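Local structure of transcriptional regulator (AraC-type DNA-binding domain-containing proteins) (3OIO) at residues 57-68 and 81-90. The protein is an AraC-type transcriptional regulator that probably binds specific DNA sequences through the helix-turn-helix domain held in this fragment. Sequence-based numbering, arbitrary orientation. Where two conformers were deposited one is given.
Sequences LELRLNRARQLL and ACGFSSGPHF
Arg-60 reaches from helix 52-70 to the turn at 82-84 and grips it in two ways. Its NE donates a nearly straight hydrogen bond to Cys-82 O (2.8 Å, 170° at the hydrogen), with the acceptor lying in the guanidinium plane; NH1 adds a weak one to the same oxygen. A bend at chi3 (42°) brings the guanidinium over Phe-84 in a cation-pi contact; Arg-60 NH1 lies over the centre of the Phe-84 ring, 3.4 Å above its plane. The opposite face of that ring carries Phe-90 CD1, offset toward the rim, so Phe-84 is held between a cation and a second aromatic ring.

Apolar contacts fill in around these groups. Leu-61 CD2 meets Phe-84 CZ at 3.4 Å and Leu-57 CD1 touches the same atom, both leucines crossing the phenylalanine roughly at right angles. Ala-64 CB lies 3.5 Å from Phe-90 CE1, while Leu-68 CD1 comes to the edge of that ring. Cys-82 SG, buried, packs against Ala-64 and Leu-67 CD1 (3.7 Å).

Gly-83, with positive phi, is the C-prime residue of the Schellman motif ending helix 75-81, and Ser-86 OG caps helix 87-98 by accepting from His-89 N. This is consistent with a helix-turn-helix of an AraC-type DNA-binding domain, docked on the long connecting helix 52-70; Ile-75 and Pro-102, from helices 75-81 and 102-107, touch both Leu-68 and Phe-90, and Ile-78 touches Leu-68.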
loop_
_atom_site.group_PDB
_atom_site.type_symbol
_atom_site.label_atom_id
_atom_site.label_comp_id
_atom_site.label_asym_id
_atom_site.label_seq_id
_atom_site.Cartn_x
_atom_site.Cartn_y
_atom_site.Cartn_z
ATOM N N LEU A 57 0.299 -3.748 -1.038
ATOM C CA LEU A 57 0.714 -3.771 0.370
ATOM C C LEU A 57 1.597 -2.535 0.660
ATOM O O LEU A 57 1.417 -1.878 1.694
ATOM C CB LEU A 57 1.482 -5.047 0.683
ATOM C CG LEU A 57 2.011 -5.136 2.133
ATOM C CD1 LEU A 57 0.856 -5.099 3.174
ATOM C CD2 LEU A 57 2.914 -6.419 2.314
ATOM N N GLU A 58 2.551 -2.224 -0.229
ATOM C CA GLU A 58 3.370 -1.021 -0.011
ATOM C C GLU A 58 2.504 0.241 0.111
ATOM O O GLU A 58 2.765 1.110 0.940
ATOM C CB GLU A 58 4.345 -0.780 -1.166
ATOM C CG GLU A 58 5.382 -1.848 -1.371
ATOM C CD GLU A 58 6.296 -1.478 -2.540
ATOM O OE1 GLU A 58 6.803 -0.341 -2.576
ATOM O OE2 GLU A 58 6.479 -2.314 -3.450
ATOM N N LEU A 59 1.498 0.338 -0.746
ATOM C CA LEU A 59 0.609 1.486 -0.757
ATOM C C LEU A 59 -0.159 1.578 0.572
ATOM O O LEU A 59 -0.220 2.647 1.198
ATOM C CB LEU A 59 -0.328 1.301 -1.941
ATOM C CG LEU A 59 -1.322 2.350 -2.352
ATOM C CD1 LEU A 59 -1.890 1.975 -3.732
ATOM C CD2 LEU A 59 -2.394 2.371 -1.285
ATOM N N ARG A 60 -0.714 0.448 1.017
ATOM C CA ARG A 60 -1.462 0.403 2.284
ATOM C C ARG A 60 -0.542 0.723 3.475
ATOM O O ARG A 60 -0.965 1.436 4.396
ATOM C CB ARG A 60 -2.128 -0.975 2.452
ATOM C CG ARG A 60 -3.312 -1.159 1.436
ATOM C CD ARG A 60 -3.754 -2.647 1.213
ATOM N NE ARG A 60 -3.751 -3.288 2.523
ATOM C CZ ARG A 60 -3.284 -4.493 2.797
ATOM N NH1 ARG A 60 -3.220 -4.875 4.092
ATOM N NH2 ARG A 60 -2.893 -5.303 1.791
ATOM N N LEU A 61 0.705 0.237 3.433
ATOM C CA LEU A 61 1.686 0.557 4.488
ATOM C C LEU A 61 2.050 2.049 4.503
ATOM O O LEU A 61 2.231 2.636 5.590
ATOM C CB LEU A 61 2.966 -0.272 4.307
ATOM C CG LEU A 61 2.736 -1.740 4.740
ATOM C CD1 LEU A 61 3.948 -2.576 4.273
ATOM C CD2 LEU A 61 2.456 -1.960 6.286
ATOM N N ASN A 62 2.158 2.671 3.311
ATOM C CA ASN A 62 2.388 4.097 3.271
ATOM C C ASN A 62 1.197 4.906 3.768
ATOM O O ASN A 62 1.399 5.950 4.412
ATOM C CB ASN A 62 2.849 4.536 1.863
ATOM C CG ASN A 62 4.351 4.374 1.705
ATOM O OD1 ASN A 62 5.138 5.246 2.125
ATOM N ND2 ASN A 62 4.769 3.249 1.126
ATOM N N ARG A 63 -0.036 4.453 3.480
ATOM C CA ARG A 63 -1.177 5.143 4.085
ATOM C C ARG A 63 -1.093 5.007 5.622
ATOM O O ARG A 63 -1.380 5.961 6.375
ATOM C CB ARG A 63 -2.520 4.610 3.536
ATOM C CG ARG A 63 -3.766 5.203 4.237
ATOM C CD ARG A 63 -3.886 6.736 4.253
ATOM N NE ARG A 63 -3.722 7.432 2.972
ATOM C CZ ARG A 63 -4.708 7.693 2.111
ATOM N NH1 ARG A 63 -4.455 8.369 0.981
ATOM N NH2 ARG A 63 -5.946 7.263 2.357
ATOM N N ALA A 64 -0.703 3.828 6.095
ATOM C CA ALA A 64 -0.584 3.613 7.555
ATOM C C ALA A 64 0.450 4.588 8.138
ATOM O O ALA A 64 0.268 5.173 9.232
ATOM C CB ALA A 64 -0.196 2.167 7.833
ATOM N N ARG A 65 1.555 4.759 7.428
ATOM C CA ARG A 65 2.582 5.699 7.887
ATOM C C ARG A 65 2.000 7.112 8.008
ATOM O O ARG A 65 2.264 7.826 9.011
ATOM C CB ARG A 65 3.788 5.656 6.926
ATOM C CG ARG A 65 4.895 6.668 7.281
ATOM C CD ARG A 65 6.144 6.405 6.472
ATOM N NE ARG A 65 7.171 7.373 6.809
ATOM C CZ ARG A 65 7.342 8.555 6.183
ATOM N NH1 ARG A 65 6.549 8.902 5.176
ATOM N NH2 ARG A 65 8.303 9.402 6.578
ATOM N N GLN A 66 1.237 7.534 6.992
ATOM C CA GLN A 66 0.558 8.825 7.045
ATOM C C GLN A 66 -0.345 8.952 8.274
ATOM O O GLN A 66 -0.333 9.991 8.943
ATOM C CB GLN A 66 -0.204 9.121 5.727
ATOM C CG GLN A 66 0.712 9.248 4.479
ATOM C CD GLN A 66 -0.050 9.344 3.141
ATOM O OE1 GLN A 66 -0.915 8.523 2.833
ATOM N NE2 GLN A 66 0.307 10.316 2.337
ATOM N N LEU A 67 -1.098 7.900 8.591
ATOM C CA LEU A 67 -1.994 7.897 9.766
ATOM C C LEU A 67 -1.222 7.890 11.107
ATOM O O LEU A 67 -1.655 8.503 12.089
ATOM C CB LEU A 67 -2.968 6.710 9.705
ATOM C CG LEU A 67 -3.960 6.745 8.530
ATOM C CD1 LEU A 67 -4.718 5.411 8.468
ATOM C CD2 LEU A 67 -4.955 7.908 8.617
ATOM N N LEU A 68 -0.076 7.224 11.125
ATOM C CA LEU A 68 0.780 7.207 12.302
ATOM C C LEU A 68 1.357 8.564 12.573
ATOM O O LEU A 68 1.593 8.928 13.742
ATOM C CB LEU A 68 1.909 6.207 12.116
ATOM C CG LEU A 68 1.399 4.746 12.239
ATOM C CD1 LEU A 68 2.415 3.818 11.589
ATOM C CD2 LEU A 68 1.148 4.347 13.723
ATOM N N ALA A 81 -7.845 0.175 9.401
ATOM C CA ALA A 81 -8.161 1.171 8.373
ATOM C C ALA A 81 -7.351 0.990 7.098
ATOM O O ALA A 81 -7.719 1.515 6.048
ATOM C CB ALA A 81 -7.907 2.596 8.934
ATOM N N CYS A 82 -6.226 0.272 7.187
ATOM C CA CYS A 82 -5.376 0.084 6.027
ATOM C C CYS A 82 -5.441 -1.358 5.544
ATOM O O CYS A 82 -4.567 -1.809 4.792
ATOM C CB CYS A 82 -3.939 0.517 6.329
ATOM S SG CYS A 82 -3.840 2.267 6.700
ATOM N N GLY A 83 -6.489 -2.079 5.955
ATOM C CA GLY A 83 -6.801 -3.397 5.381
ATOM C C GLY A 83 -6.138 -4.595 6.052
ATOM O O GLY A 83 -6.196 -5.704 5.512
ATOM N N PHE A 84 -5.474 -4.381 7.183
ATOM C CA PHE A 84 -4.796 -5.460 7.904
ATOM C C PHE A 84 -5.798 -6.196 8.775
ATOM O O PHE A 84 -6.839 -5.642 9.110
ATOM C CB PHE A 84 -3.601 -4.901 8.700
ATOM C CG PHE A 84 -2.537 -4.386 7.809
ATOM C CD1 PHE A 84 -1.542 -5.247 7.336
ATOM C CD2 PHE A 84 -2.572 -3.065 7.352
ATOM C CE1 PHE A 84 -0.560 -4.785 6.443
ATOM C CE2 PHE A 84 -1.591 -2.592 6.455
ATOM C CZ PHE A 84 -0.586 -3.475 6.007
ATOM N N SER A 85 -5.528 -7.430 9.149
ATOM C CA SER A 85 -6.519 -8.102 9.969
ATOM C C SER A 85 -6.005 -8.555 11.292
ATOM O O SER A 85 -6.663 -9.344 11.954
ATOM C CB SER A 85 -7.151 -9.285 9.267
ATOM O OG SER A 85 -8.469 -9.419 9.735
ATOM N N SER A 86 -4.820 -8.094 11.662
ATOM C CA SER A 86 -4.453 -8.137 13.075
ATOM C C SER A 86 -3.361 -7.133 13.331
ATOM O O SER A 86 -2.641 -6.712 12.397
ATOM C CB SER A 86 -3.997 -9.531 13.511
ATOM O OG SER A 86 -2.687 -9.854 13.064
ATOM N N GLY A 87 -3.236 -6.774 14.612
ATOM C CA GLY A 87 -2.166 -5.921 15.052
ATOM C C GLY A 87 -0.804 -6.519 14.769
ATOM O O GLY A 87 0.053 -5.819 14.203
ATOM N N PRO A 88 -0.572 -7.789 15.200
ATOM C CA PRO A 88 0.745 -8.371 14.963
ATOM C C PRO A 88 1.067 -8.435 13.481
ATOM O O PRO A 88 2.186 -8.159 13.100
ATOM C CB PRO A 88 0.656 -9.758 15.609
ATOM C CG PRO A 88 -0.315 -9.572 16.733
ATOM C CD PRO A 88 -1.347 -8.590 16.169
ATOM N N HIS A 89 0.091 -8.755 12.633
ATOM C CA HIS A 89 0.367 -8.761 11.196
ATOM C C HIS A 89 0.731 -7.367 10.675
ATOM O O HIS A 89 1.707 -7.201 9.951
ATOM C CB HIS A 89 -0.818 -9.335 10.434
ATOM C CG HIS A 89 -0.630 -9.327 8.956
ATOM N ND1 HIS A 89 -1.542 -8.758 8.105
ATOM C CD2 HIS A 89 0.368 -9.813 8.177
ATOM C CE1 HIS A 89 -1.123 -8.895 6.852
ATOM N NE2 HIS A 89 0.037 -9.531 6.870
ATOM N N PHE A 90 -0.061 -6.371 11.046
ATOM C CA PHE A 90 0.252 -5.000 10.644
ATOM C C PHE A 90 1.649 -4.575 11.129
ATOM O O PHE A 90 2.460 -4.078 10.338
ATOM C CB PHE A 90 -0.819 -4.047 11.178
ATOM C CG PHE A 90 -0.453 -2.604 11.044
ATOM C CD1 PHE A 90 -0.074 -2.074 9.798
ATOM C CD2 PHE A 90 -0.492 -1.769 12.149
ATOM C CE1 PHE A 90 0.310 -0.720 9.675
ATOM C CE2 PHE A 90 -0.125 -0.412 12.047
ATOM C CZ PHE A 90 0.260 0.121 10.813
#